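Local coordinates for 3-keto-5-aminohexanoate cleavage protein (Archaeoglobus fulgidus, PDB 3LOT) that probably cleaves 3-keto-5-aminohexanoate or a related beta-keto acid, using a zinc ion bound in a TIM-barrel fold, at residues Leu193-Ile205 / Ile227-Ala239. Numbering follows the deposited sequence.
Sequences LEPPLRLQFIHGI and IGRENYTWSLVGA
Phe-201 lays its ring against the indole of Trp-234, with CD2 3.4 Å from Trp-234 CE3. The planes lie 30° apart and the rings are slid so far that they barely overlap. Trp-234 CG sits between its backbone N and carbonyl carbon (chi1 63°), which turns one indole face to Phe-201 CE2. Large aromatics suit this outer face of the sheet, where Ile-181 of helix 178-189 also touches Phe-201. The strands, 197-203 and 232-238, are parallel neighbours of the TIM barrel, joined through helix 213-226 in a beta-alpha-beta crossover. Backbone bonds alternate between them, among them Phe-201 N to Ser-235 O and Val-237 N to Phe-201 O, each 2.9 Å. On the barrel's inner face small Val-237 packs its CB 4.1 Å from Ile-202 CG2, the two side chains running side by side, and its methyl CG2 meets the Gln-200 amide carbon. Ser-235, short and polar, gives its hydroxyl OG to Gln-200 OE1 at 2.9 Å, while Gln-200 NE2 bonds Glu-174, so both ends of this buried amide are held. Ser-235 CB also lies over one face of the Arg-198 guanidinium, whose NH1 donates to Thr-233 OG1 at 3.0 Å and forms a salt bridge with Asp-256.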
loop_
_atom_site.group_PDB
_atom_site.type_symbol
_atom_site.label_atom_id
_atom_site.label_comp_id
_atom_site.label_asym_id
_atom_site.label_seq_id
_atom_site.Cartn_x
_atom_site.Cartn_y
_atom_site.Cartn_z
ATOM N N LEU D 193 -0.810 -12.210 25.646
ATOM C CA LEU D 193 0.456 -11.524 25.455
ATOM C C LEU D 193 0.367 -10.153 26.124
ATOM O O LEU D 193 -0.567 -9.399 25.889
ATOM C CB LEU D 193 0.734 -11.410 23.953
ATOM C CG LEU D 193 0.846 -12.741 23.204
ATOM C CD1 LEU D 193 1.020 -12.518 21.667
ATOM C CD2 LEU D 193 2.012 -13.614 23.768
ATOM N N GLU D 194 1.351 -9.808 26.932
ATOM C CA GLU D 194 1.311 -8.555 27.670
ATOM C C GLU D 194 2.021 -7.425 26.915
ATOM O O GLU D 194 3.175 -7.572 26.492
ATOM C CB GLU D 194 1.963 -8.742 29.054
ATOM C CG GLU D 194 1.630 -7.658 30.034
ATOM C CD GLU D 194 0.108 -7.509 30.334
ATOM O OE1 GLU D 194 -0.686 -8.454 30.052
ATOM O OE2 GLU D 194 -0.296 -6.428 30.867
ATOM N N PRO D 195 1.355 -6.273 26.791
ATOM C CA PRO D 195 1.958 -5.173 26.069
ATOM C C PRO D 195 2.985 -4.479 26.936
ATOM O O PRO D 195 2.937 -4.630 28.125
ATOM C CB PRO D 195 0.783 -4.239 25.838
ATOM C CG PRO D 195 -0.031 -4.409 27.008
ATOM C CD PRO D 195 0.044 -5.896 27.311
ATOM N N PRO D 196 3.919 -3.743 26.340
ATOM C CA PRO D 196 4.142 -3.598 24.900
ATOM C C PRO D 196 4.780 -4.844 24.305
ATOM O O PRO D 196 5.703 -5.421 24.869
ATOM C CB PRO D 196 5.132 -2.434 24.806
ATOM C CG PRO D 196 5.708 -2.304 26.135
ATOM C CD PRO D 196 4.800 -2.878 27.131
ATOM N N LEU D 197 4.269 -5.250 23.168
ATOM C CA LEU D 197 4.745 -6.434 22.521
ATOM C C LEU D 197 6.065 -6.127 21.813
ATOM O O LEU D 197 6.348 -4.987 21.446
ATOM C CB LEU D 197 3.723 -6.926 21.500
ATOM C CG LEU D 197 2.260 -7.079 21.967
ATOM C CD1 LEU D 197 1.447 -7.563 20.791
ATOM C CD2 LEU D 197 2.114 -8.010 23.147
ATOM N N ARG D 198 6.871 -7.157 21.664
ATOM C CA ARG D 198 8.073 -7.107 20.850
ATOM C C ARG D 198 7.898 -8.045 19.684
ATOM O O ARG D 198 7.839 -9.244 19.878
ATOM C CB ARG D 198 9.279 -7.512 21.695
ATOM C CG ARG D 198 10.618 -7.507 20.945
ATOM C CD ARG D 198 10.932 -6.199 20.307
ATOM N NE ARG D 198 12.320 -6.183 19.838
ATOM C CZ ARG D 198 12.930 -5.128 19.287
ATOM N NH1 ARG D 198 12.303 -3.989 19.158
ATOM N NH2 ARG D 198 14.196 -5.215 18.869
ATOM N N LEU D 199 7.871 -7.499 18.467
ATOM C CA LEU D 199 7.692 -8.301 17.247
ATOM C C LEU D 199 8.967 -8.315 16.417
ATOM O O LEU D 199 9.690 -7.335 16.325
ATOM C CB LEU D 199 6.563 -7.744 16.320
ATOM C CG LEU D 199 5.132 -7.392 16.763
ATOM C CD1 LEU D 199 4.085 -7.622 15.631
ATOM C CD2 LEU D 199 4.713 -8.108 17.987
ATOM N N GLN D 200 9.199 -9.411 15.731
ATOM C CA GLN D 200 10.237 -9.458 14.760
ATOM C C GLN D 200 9.670 -9.967 13.437
ATOM O O GLN D 200 8.993 -10.995 13.376
ATOM C CB GLN D 200 11.332 -10.335 15.272
ATOM C CG GLN D 200 12.525 -10.486 14.346
ATOM C CD GLN D 200 13.784 -10.468 15.142
ATOM O OE1 GLN D 200 14.565 -9.541 15.047
ATOM N NE2 GLN D 200 13.945 -11.464 16.012
ATOM N N PHE D 201 9.914 -9.214 12.396
ATOM C CA PHE D 201 9.382 -9.521 11.095
ATOM C C PHE D 201 10.495 -10.251 10.350
ATOM O O PHE D 201 11.610 -9.725 10.292
ATOM C CB PHE D 201 9.034 -8.237 10.370
ATOM C CG PHE D 201 8.011 -7.366 11.075
ATOM C CD1 PHE D 201 6.965 -7.901 11.779
ATOM C CD2 PHE D 201 8.062 -5.982 10.930
ATOM C CE1 PHE D 201 6.005 -7.072 12.349
ATOM C CE2 PHE D 201 7.102 -5.169 11.521
ATOM C CZ PHE D 201 6.092 -5.719 12.235
ATOM N N ILE D 202 10.225 -11.466 9.862
ATOM C CA ILE D 202 11.245 -12.307 9.206
ATOM C C ILE D 202 10.885 -12.516 7.734
ATOM O O ILE D 202 9.828 -13.075 7.392
ATOM C CB ILE D 202 11.432 -13.641 9.910
ATOM C CG1 ILE D 202 11.714 -13.389 11.432
ATOM C CG2 ILE D 202 12.589 -14.440 9.271
ATOM C CD1 ILE D 202 12.283 -14.596 12.213
ATOM N N HIS D 203 11.769 -12.064 6.868
ATOM C CA HIS D 203 11.490 -11.993 5.427
ATOM C C HIS D 203 12.403 -12.913 4.663
ATOM O O HIS D 203 13.622 -12.873 4.847
ATOM C CB HIS D 203 11.646 -10.526 4.956
ATOM C CG HIS D 203 10.528 -9.630 5.425
ATOM N ND1 HIS D 203 9.454 -9.290 4.624
ATOM C CD2 HIS D 203 10.301 -9.040 6.624
ATOM C CE1 HIS D 203 8.628 -8.515 5.301
ATOM N NE2 HIS D 203 9.107 -8.363 6.528
ATOM N N GLY D 204 11.814 -13.718 3.793
ATOM C CA GLY D 204 12.544 -14.492 2.815
ATOM C C GLY D 204 12.571 -15.991 3.061
ATOM O O GLY D 204 13.341 -16.684 2.437
ATOM N N ILE D 205 11.790 -16.509 3.991
ATOM C CA ILE D 205 11.711 -17.946 4.198
ATOM C C ILE D 205 10.761 -18.554 3.156
ATOM O O ILE D 205 9.704 -17.978 2.836
ATOM C CB ILE D 205 11.253 -18.327 5.631
ATOM C CG1 ILE D 205 12.232 -17.785 6.673
ATOM C CG2 ILE D 205 11.100 -19.851 5.774
ATOM C CD1 ILE D 205 13.646 -18.193 6.505
ATOM N N ILE D 227 -2.654 -3.804 16.134
ATOM C CA ILE D 227 -2.066 -3.839 17.491
ATOM C C ILE D 227 -2.031 -2.443 18.088
ATOM O O ILE D 227 -2.443 -2.252 19.228
ATOM C CB ILE D 227 -0.669 -4.525 17.478
ATOM C CG1 ILE D 227 -0.860 -6.028 17.156
ATOM C CG2 ILE D 227 0.093 -4.264 18.778
ATOM C CD1 ILE D 227 0.381 -6.738 16.621
ATOM N N GLY D 228 -1.684 -1.481 17.246
ATOM C CA GLY D 228 -1.584 -0.084 17.595
ATOM C C GLY D 228 -0.131 0.263 17.805
ATOM O O GLY D 228 0.569 -0.419 18.565
ATOM N N ARG D 229 0.301 1.339 17.169
ATOM C CA ARG D 229 1.688 1.788 17.234
ATOM C C ARG D 229 2.217 1.896 18.669
ATOM O O ARG D 229 3.352 1.507 18.957
ATOM C CB ARG D 229 1.803 3.161 16.597
ATOM C CG ARG D 229 1.562 3.219 15.094
ATOM C CD ARG D 229 1.457 4.690 14.653
ATOM N NE ARG D 229 1.673 4.910 13.206
ATOM C CZ ARG D 229 0.768 4.713 12.233
ATOM N NH1 ARG D 229 -0.453 4.235 12.506
ATOM N NH2 ARG D 229 1.089 4.979 10.953
ATOM N N GLU D 230 1.380 2.410 19.569
ATOM C CA GLU D 230 1.807 2.677 20.941
ATOM C C GLU D 230 1.970 1.344 21.709
ATOM O O GLU D 230 2.581 1.336 22.763
ATOM C CB GLU D 230 0.841 3.675 21.635
ATOM N N ASN D 231 1.508 0.215 21.132
ATOM C CA ASN D 231 1.489 -1.051 21.851
ATOM C C ASN D 231 2.610 -2.033 21.482
ATOM O O ASN D 231 2.675 -3.105 22.057
ATOM C CB ASN D 231 0.123 -1.725 21.691
ATOM C CG ASN D 231 -1.000 -0.952 22.354
ATOM O OD1 ASN D 231 -2.130 -0.909 21.850
ATOM N ND2 ASN D 231 -0.711 -0.347 23.466
ATOM N N TYR D 232 3.505 -1.696 20.542
ATOM C CA TYR D 232 4.596 -2.633 20.200
ATOM C C TYR D 232 5.864 -1.938 19.741
ATOM O O TYR D 232 5.829 -0.775 19.375
ATOM C CB TYR D 232 4.167 -3.657 19.151
ATOM C CG TYR D 232 4.182 -3.142 17.725
ATOM C CD1 TYR D 232 3.207 -2.238 17.272
ATOM C CD2 TYR D 232 5.135 -3.571 16.822
ATOM C CE1 TYR D 232 3.209 -1.781 15.975
ATOM C CE2 TYR D 232 5.149 -3.104 15.498
ATOM C CZ TYR D 232 4.183 -2.206 15.085
ATOM O OH TYR D 232 4.184 -1.709 13.802
ATOM N N THR D 233 6.982 -2.666 19.810
ATOM C CA THR D 233 8.205 -2.309 19.087
ATOM C C THR D 233 8.569 -3.488 18.163
ATOM O O THR D 233 8.082 -4.614 18.338
ATOM C CB THR D 233 9.385 -1.935 20.021
ATOM O OG1 THR D 233 9.902 -3.110 20.660
ATOM C CG2 THR D 233 8.956 -0.904 21.067
ATOM N N TRP D 234 9.400 -3.228 17.170
ATOM C CA TRP D 234 9.699 -4.251 16.163
ATOM C C TRP D 234 11.131 -4.217 15.657
ATOM O O TRP D 234 11.795 -3.183 15.654
ATOM C CB TRP D 234 8.736 -4.155 14.978
ATOM C CG TRP D 234 8.823 -2.860 14.210
ATOM C CD1 TRP D 234 8.302 -1.652 14.570
ATOM C CD2 TRP D 234 9.447 -2.665 12.938
ATOM N NE1 TRP D 234 8.596 -0.702 13.609
ATOM C CE2 TRP D 234 9.275 -1.310 12.586
ATOM C CE3 TRP D 234 10.130 -3.499 12.075
ATOM C CZ2 TRP D 234 9.803 -0.769 11.416
ATOM C CZ3 TRP D 234 10.582 -2.988 10.884
ATOM C CH2 TRP D 234 10.433 -1.612 10.577
ATOM N N SER D 235 11.571 -5.394 15.246
ATOM C CA SER D 235 12.840 -5.623 14.587
ATOM C C SER D 235 12.538 -6.363 13.309
ATOM O O SER D 235 11.430 -6.881 13.091
ATOM C CB SER D 235 13.738 -6.480 15.506
ATOM O OG SER D 235 15.041 -6.704 14.959
ATOM N N LEU D 236 13.529 -6.467 12.461
ATOM C CA LEU D 236 13.399 -7.158 11.181
ATOM C C LEU D 236 14.649 -7.966 10.834
ATOM O O LEU D 236 15.771 -7.580 11.231
ATOM C CB LEU D 236 13.126 -6.147 10.093
ATOM C CG LEU D 236 13.084 -6.604 8.624
ATOM C CD1 LEU D 236 12.101 -5.743 7.818
ATOM C CD2 LEU D 236 14.486 -6.622 8.022
ATOM N N VAL D 237 14.410 -9.089 10.148
ATOM C CA VAL D 237 15.396 -9.981 9.537
ATOM C C VAL D 237 15.146 -10.045 8.032
ATOM O O VAL D 237 14.042 -10.398 7.585
ATOM C CB VAL D 237 15.242 -11.426 10.027
ATOM C CG1 VAL D 237 16.247 -12.358 9.289
ATOM C CG2 VAL D 237 15.424 -11.501 11.553
ATOM N N GLY D 238 16.154 -9.694 7.248
ATOM C CA GLY D 238 16.207 -10.049 5.837
ATOM C C GLY D 238 17.109 -11.266 5.614
ATOM O O GLY D 238 18.250 -11.248 6.014
ATOM N N ALA D 239 16.586 -12.331 5.010
ATOM C CA ALA D 239 17.368 -13.549 4.762
ATOM C C ALA D 239 18.398 -13.298 3.675
ATOM O O ALA D 239 18.148 -12.573 2.711
ATOM C CB ALA D 239 16.435 -14.723 4.350
HETATM O O HOH W 1 8.630 -4.065 22.935
#